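Local coordinates for protein immunomodulatory active chitinase (Trichuris suis, PDB 6G9C) that probably binds and hydrolyses chitin as a family 18 glycosyl hydrolase, and displays immunomodulatory properties in inflammatory lung disease, at residues C62-Y67 against R185-A190; P91-Q96 against L103-S108. All blocks are in the same frame, centred on the assembly; numbering follows the deposited sequence.

Interaction 1. Residues C62-Y67 against R185-A190; sequences CEYIFY and RLLFTA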
# COMPACT_ATOMS: atom_id res chain seq x y z
N CYS A 62 8.79 -3.64 14.17
CA CYS A 62 7.87 -4.76 14.31
C CYS A 62 7.72 -5.42 12.95
O CYS A 62 7.88 -4.77 11.92
CB CYS A 62 6.48 -4.32 14.79
SG CYS A 62 6.64 -3.24 16.20
N GLU A 63 7.44 -6.73 12.93
CA GLU A 63 6.96 -7.29 11.67
C GLU A 63 5.45 -7.19 11.54
O GLU A 63 4.94 -7.08 10.42
CB GLU A 63 7.38 -8.76 11.50
CG GLU A 63 7.29 -9.20 10.05
CD GLU A 63 7.56 -10.67 9.85
OE1 GLU A 63 7.97 -11.35 10.81
OE2 GLU A 63 7.34 -11.15 8.71
N TYR A 64 4.74 -7.20 12.66
CA TYR A 64 3.30 -7.14 12.69
C TYR A 64 2.89 -5.97 13.57
O TYR A 64 3.34 -5.86 14.71
CB TYR A 64 2.71 -8.44 13.25
CG TYR A 64 3.18 -9.71 12.57
CD1 TYR A 64 4.35 -10.34 12.98
CD2 TYR A 64 2.45 -10.27 11.53
CE1 TYR A 64 4.78 -11.51 12.36
CE2 TYR A 64 2.88 -11.44 10.91
CZ TYR A 64 4.03 -12.06 11.33
OH TYR A 64 4.46 -13.21 10.71
N ILE A 65 2.02 -5.11 13.05
CA ILE A 65 1.35 -4.10 13.86
C ILE A 65 -0.08 -4.56 14.06
O ILE A 65 -0.77 -4.92 13.09
CB ILE A 65 1.39 -2.71 13.21
CG1 ILE A 65 2.81 -2.11 13.31
CG2 ILE A 65 0.36 -1.80 13.88
CD1 ILE A 65 2.99 -0.92 12.43
N PHE A 66 -0.54 -4.54 15.31
CA PHE A 66 -1.92 -4.89 15.64
C PHE A 66 -2.66 -3.60 15.96
O PHE A 66 -2.23 -2.83 16.83
CB PHE A 66 -1.98 -5.86 16.83
CG PHE A 66 -1.26 -7.15 16.58
CD1 PHE A 66 0.10 -7.25 16.83
CD2 PHE A 66 -1.93 -8.25 16.07
CE1 PHE A 66 0.78 -8.42 16.57
CE2 PHE A 66 -1.26 -9.43 15.81
CZ PHE A 66 0.10 -9.51 16.06
N TYR A 67 -3.76 -3.35 15.24
CA TYR A 67 -4.49 -2.09 15.37
C TYR A 67 -5.61 -2.26 16.40
O TYR A 67 -6.62 -2.91 16.11
CB TYR A 67 -5.03 -1.65 14.02
CG TYR A 67 -5.50 -0.22 14.00
CD1 TYR A 67 -6.70 0.13 14.61
CD2 TYR A 67 -4.74 0.79 13.40
CE1 TYR A 67 -7.15 1.44 14.61
CE2 TYR A 67 -5.18 2.10 13.40
CZ TYR A 67 -6.38 2.42 14.01
OH TYR A 67 -6.83 3.71 14.02
N ARG A 185 -4.18 -15.62 1.95
CA ARG A 185 -5.22 -15.54 2.96
C ARG A 185 -4.83 -14.60 4.10
O ARG A 185 -3.65 -14.43 4.44
CB ARG A 185 -5.58 -16.92 3.49
CG ARG A 185 -4.66 -17.45 4.53
CD ARG A 185 -5.45 -18.26 5.54
NE ARG A 185 -4.55 -19.07 6.36
CZ ARG A 185 -3.97 -18.65 7.48
NH1 ARG A 185 -4.20 -17.43 7.96
NH2 ARG A 185 -3.16 -19.47 8.14
N LEU A 186 -5.85 -13.97 4.68
CA LEU A 186 -5.68 -13.12 5.84
C LEU A 186 -5.08 -13.90 7.00
O LEU A 186 -5.41 -15.07 7.22
CB LEU A 186 -7.03 -12.53 6.23
CG LEU A 186 -7.61 -11.55 5.21
CD1 LEU A 186 -9.12 -11.51 5.32
CD2 LEU A 186 -7.00 -10.18 5.48
N LEU A 187 -4.19 -13.25 7.74
CA LEU A 187 -3.66 -13.80 8.98
C LEU A 187 -4.73 -13.80 10.07
O LEU A 187 -5.69 -13.01 10.03
CB LEU A 187 -2.44 -13.01 9.45
CG LEU A 187 -1.28 -13.04 8.45
CD1 LEU A 187 -0.19 -12.04 8.85
CD2 LEU A 187 -0.73 -14.45 8.33
N PHE A 188 -4.56 -14.67 11.06
CA PHE A 188 -5.57 -14.82 12.10
C PHE A 188 -4.85 -15.15 13.40
O PHE A 188 -4.25 -16.22 13.53
CB PHE A 188 -6.58 -15.90 11.73
CG PHE A 188 -7.64 -16.14 12.78
CD1 PHE A 188 -8.03 -15.12 13.64
CD2 PHE A 188 -8.25 -17.38 12.90
CE1 PHE A 188 -9.02 -15.34 14.61
CE2 PHE A 188 -9.23 -17.61 13.86
CZ PHE A 188 -9.62 -16.60 14.71
N THR A 189 -4.91 -14.22 14.35
CA THR A 189 -4.25 -14.39 15.63
C THR A 189 -5.25 -14.13 16.74
O THR A 189 -6.39 -13.71 16.50
CB THR A 189 -3.04 -13.44 15.76
OG1 THR A 189 -3.49 -12.07 15.73
CG2 THR A 189 -2.04 -13.67 14.61
N ALA A 190 -4.83 -14.37 17.98
CA ALA A 190 -5.65 -14.01 19.13
C ALA A 190 -4.75 -13.61 20.29
O ALA A 190 -3.67 -14.19 20.48
CB ALA A 190 -6.58 -15.16 19.56

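Interaction 2. Residues P91-Q96 against L103-S108; sequences PGVMKQ and LKVLLS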
# COMPACT_ATOMS: atom_id res chain seq x y z
N PRO A 91 -5.18 4.44 7.02
CA PRO A 91 -4.22 4.65 5.93
C PRO A 91 -2.89 5.19 6.42
O PRO A 91 -1.86 4.91 5.80
CB PRO A 91 -4.93 5.66 5.01
CG PRO A 91 -5.86 6.36 5.89
CD PRO A 91 -6.33 5.35 6.90
N GLY A 92 -2.90 5.95 7.52
CA GLY A 92 -1.65 6.41 8.09
C GLY A 92 -0.76 5.26 8.53
O GLY A 92 0.45 5.28 8.32
N VAL A 93 -1.35 4.23 9.16
CA VAL A 93 -0.57 3.06 9.52
C VAL A 93 -0.14 2.30 8.28
O VAL A 93 1.03 1.90 8.16
CB VAL A 93 -1.35 2.16 10.51
CG1 VAL A 93 -0.57 0.85 10.75
CG2 VAL A 93 -1.58 2.87 11.83
N MET A 94 -1.06 2.09 7.32
CA MET A 94 -0.71 1.38 6.09
C MET A 94 0.43 2.07 5.34
O MET A 94 1.22 1.39 4.67
CB MET A 94 -1.93 1.26 5.17
CG MET A 94 -3.09 0.50 5.75
SD MET A 94 -2.62 -1.04 6.54
CE MET A 94 -4.23 -1.55 7.16
N LYS A 95 0.52 3.40 5.44
CA LYS A 95 1.59 4.16 4.79
C LYS A 95 2.97 3.66 5.20
O LYS A 95 3.93 3.77 4.42
CB LYS A 95 1.49 5.64 5.18
CG LYS A 95 0.52 6.51 4.41
CD LYS A 95 0.79 7.98 4.78
CE LYS A 95 -0.17 8.95 4.11
NZ LYS A 95 0.33 10.36 4.20
N GLN A 96 3.11 3.16 6.43
CA GLN A 96 4.41 2.72 6.92
C GLN A 96 4.97 1.55 6.11
O GLN A 96 6.17 1.28 6.21
CB GLN A 96 4.29 2.32 8.39
CG GLN A 96 3.83 3.48 9.24
CD GLN A 96 4.72 4.68 9.06
OE1 GLN A 96 4.25 5.76 8.70
NE2 GLN A 96 6.02 4.49 9.29
N LEU A 103 6.07 -5.21 6.33
CA LEU A 103 5.15 -4.94 7.43
C LEU A 103 3.77 -5.54 7.17
O LEU A 103 3.23 -5.40 6.07
CB LEU A 103 5.04 -3.43 7.64
CG LEU A 103 4.14 -2.93 8.77
CD1 LEU A 103 4.66 -3.44 10.10
CD2 LEU A 103 4.08 -1.40 8.76
N LYS A 104 3.21 -6.21 8.17
CA LYS A 104 1.84 -6.69 8.14
C LYS A 104 1.03 -5.95 9.20
O LYS A 104 1.50 -5.77 10.32
CB LYS A 104 1.76 -8.20 8.41
CG LYS A 104 2.62 -9.06 7.49
CD LYS A 104 2.25 -8.84 6.05
CE LYS A 104 2.94 -9.84 5.14
NZ LYS A 104 3.34 -9.21 3.84
N VAL A 105 -0.18 -5.53 8.86
CA VAL A 105 -1.04 -4.78 9.78
C VAL A 105 -2.33 -5.56 9.97
O VAL A 105 -3.07 -5.79 9.00
CB VAL A 105 -1.33 -3.37 9.25
CG1 VAL A 105 -2.15 -2.59 10.27
CG2 VAL A 105 -0.04 -2.62 8.93
N LEU A 106 -2.61 -5.94 11.21
CA LEU A 106 -3.80 -6.71 11.56
C LEU A 106 -4.75 -5.83 12.37
O LEU A 106 -4.31 -4.94 13.09
CB LEU A 106 -3.44 -7.96 12.38
CG LEU A 106 -2.66 -9.09 11.70
CD1 LEU A 106 -1.15 -8.80 11.71
CD2 LEU A 106 -2.95 -10.41 12.39
N LEU A 107 -6.04 -6.07 12.22
CA LEU A 107 -7.05 -5.35 12.98
C LEU A 107 -7.43 -6.16 14.21
O LEU A 107 -7.79 -7.34 14.09
CB LEU A 107 -8.30 -5.10 12.11
CG LEU A 107 -9.44 -4.31 12.77
CD1 LEU A 107 -8.94 -2.90 13.19
CD2 LEU A 107 -10.62 -4.23 11.81
N SER A 108 -7.36 -5.53 15.38
CA SER A 108 -7.75 -6.17 16.64
C SER A 108 -9.16 -5.78 17.02
O SER A 108 -9.61 -4.65 16.77
CB SER A 108 -6.78 -5.79 17.77
OG SER A 108 -5.49 -6.34 17.56

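Interaction 1. Residues C62-Y67 against R185-A190
Leu-187 and Thr-189, two residues apart on one barrel strand, meet the rings of Tyr-64 and Phe-66 on another, and no hydrogen bond joins the two segments. The chain enters the contact through Arg-185, whose NH1 donates to the carbonyl O of Leu-186 at 2.8 Å, with the acceptor almost in the guanidinium plane, while NH2 forms a salt bridge to Asp-213. Leu-187 follows. One methyl, CD1, lies at the edge of the Tyr-64 ring and in its plane, 3.7 Å from CE2, and the two side chains cross at about a right angle. With CG anti to the carbonyl carbon (chi1 -53°), the Tyr-64 ring is carried toward Leu-187. The backbone N of Phe-188 is hydrogen-bonded to Asp-213. At Thr-189 the hydroxyl takes the crowded position between the backbone N and the carbonyl carbon (chi1 64°), from which OG1 comes up near the plane of the Phe-66 ring at its edge, 3.5 Å from CE2. The same oxygen is hydrogen-bonded to Asp-149 OD1, so its polar demand is met by the carboxylate while it packs against the ring. Phe-214 of strand 214-218 borders both pairs, meeting the Tyr-64 ring edge-to-face and touching Phe-66 and Thr-189; Tyr-38 stacks on Phe-66. These contacts run across the interior of the TIM barrel: between strands 64-72 and 187-193 stand strands 104-110 and 147-151, the latter lying within the DGxDxDWE signature of family 18, and Leu-106 of strand 104-110 touches Thr-189. On the outer face of strand 187-193, helix 160-181 packs on Leu-186 and Ala-190.

Interaction 2. Residues P91-Q96 against L103-S108
Met-94 faces Val-105 with their CA atoms 7.2 Å apart, and Gln-96 faces Leu-103 at 7.7 Å between CA atoms, so the segment 91-96, on helix 85-94, lies against the start of strand 104-110. Val-105 is the centre of the contact, its isopropyl group touched by two successive residues, Val-93 and Met-94. From Val-93 comes CG1, which lies 3.8 Å from Val-105 CG1 and nearly as close to CG2, so that it rests against both methyls. Met-94 supplies the end of its chain: SD rests 3.8 Å from Val-105 CB, and the terminal CE reaches to 3.9 Å from Val-105 CG1. A bend at the second torsion (chi2 -47°), followed by an extended third one, swings the thioether back to the strand although the CB bond does not point there. Leu-103 makes the remaining link. With its CG anti to the backbone N (chi1 -179°), it sends CD2 to within 3.7 Å of Gln-96 CB, near the root of that side chain, whereas the amide end of Gln-96 leads off elsewhere. Phe-145 also touches Met-94, and Ile-65 of strand 64-72 touches Leu-103. This packing of a helix on the outer face of a barrel strand belongs to the beta-alpha-beta crossover of the TIM fold, in which helix 85-94 connects strands 64-72 and 104-110. Lys-95 turns from the strand, and its NZ is hydrogen-bonded to Ser-98 O of the second subunit, which brings this part of the chain to the dimer partner. Between the two segments, the closest approaches are between aliphatic carbons and the thioether sulfur; with no hydrogen bond to set direction, the direct contact rests on van der Waals packing and burial of apolar surface.

Overall arrangement
After strand 34-40, the chain enters strand 64-72, where interaction 1 opens, then passes through helix 85-94 and turns back into strand 104-110. Interaction 2 closes this short loop, with six residues between its segments. The chain runs on to strand 187-193, where interaction 1 closes a loop of 117 intervening residues that contains the whole of interaction 2. The two share a border: strands 64-72 and 104-110 are parallel neighbours, with Tyr-67 N 2.7 Å from Leu-106 O in a probable hydrogen bond. Interaction 1 thus joins strands across the barrel interior, whereas interaction 2 packs a helix against its outside.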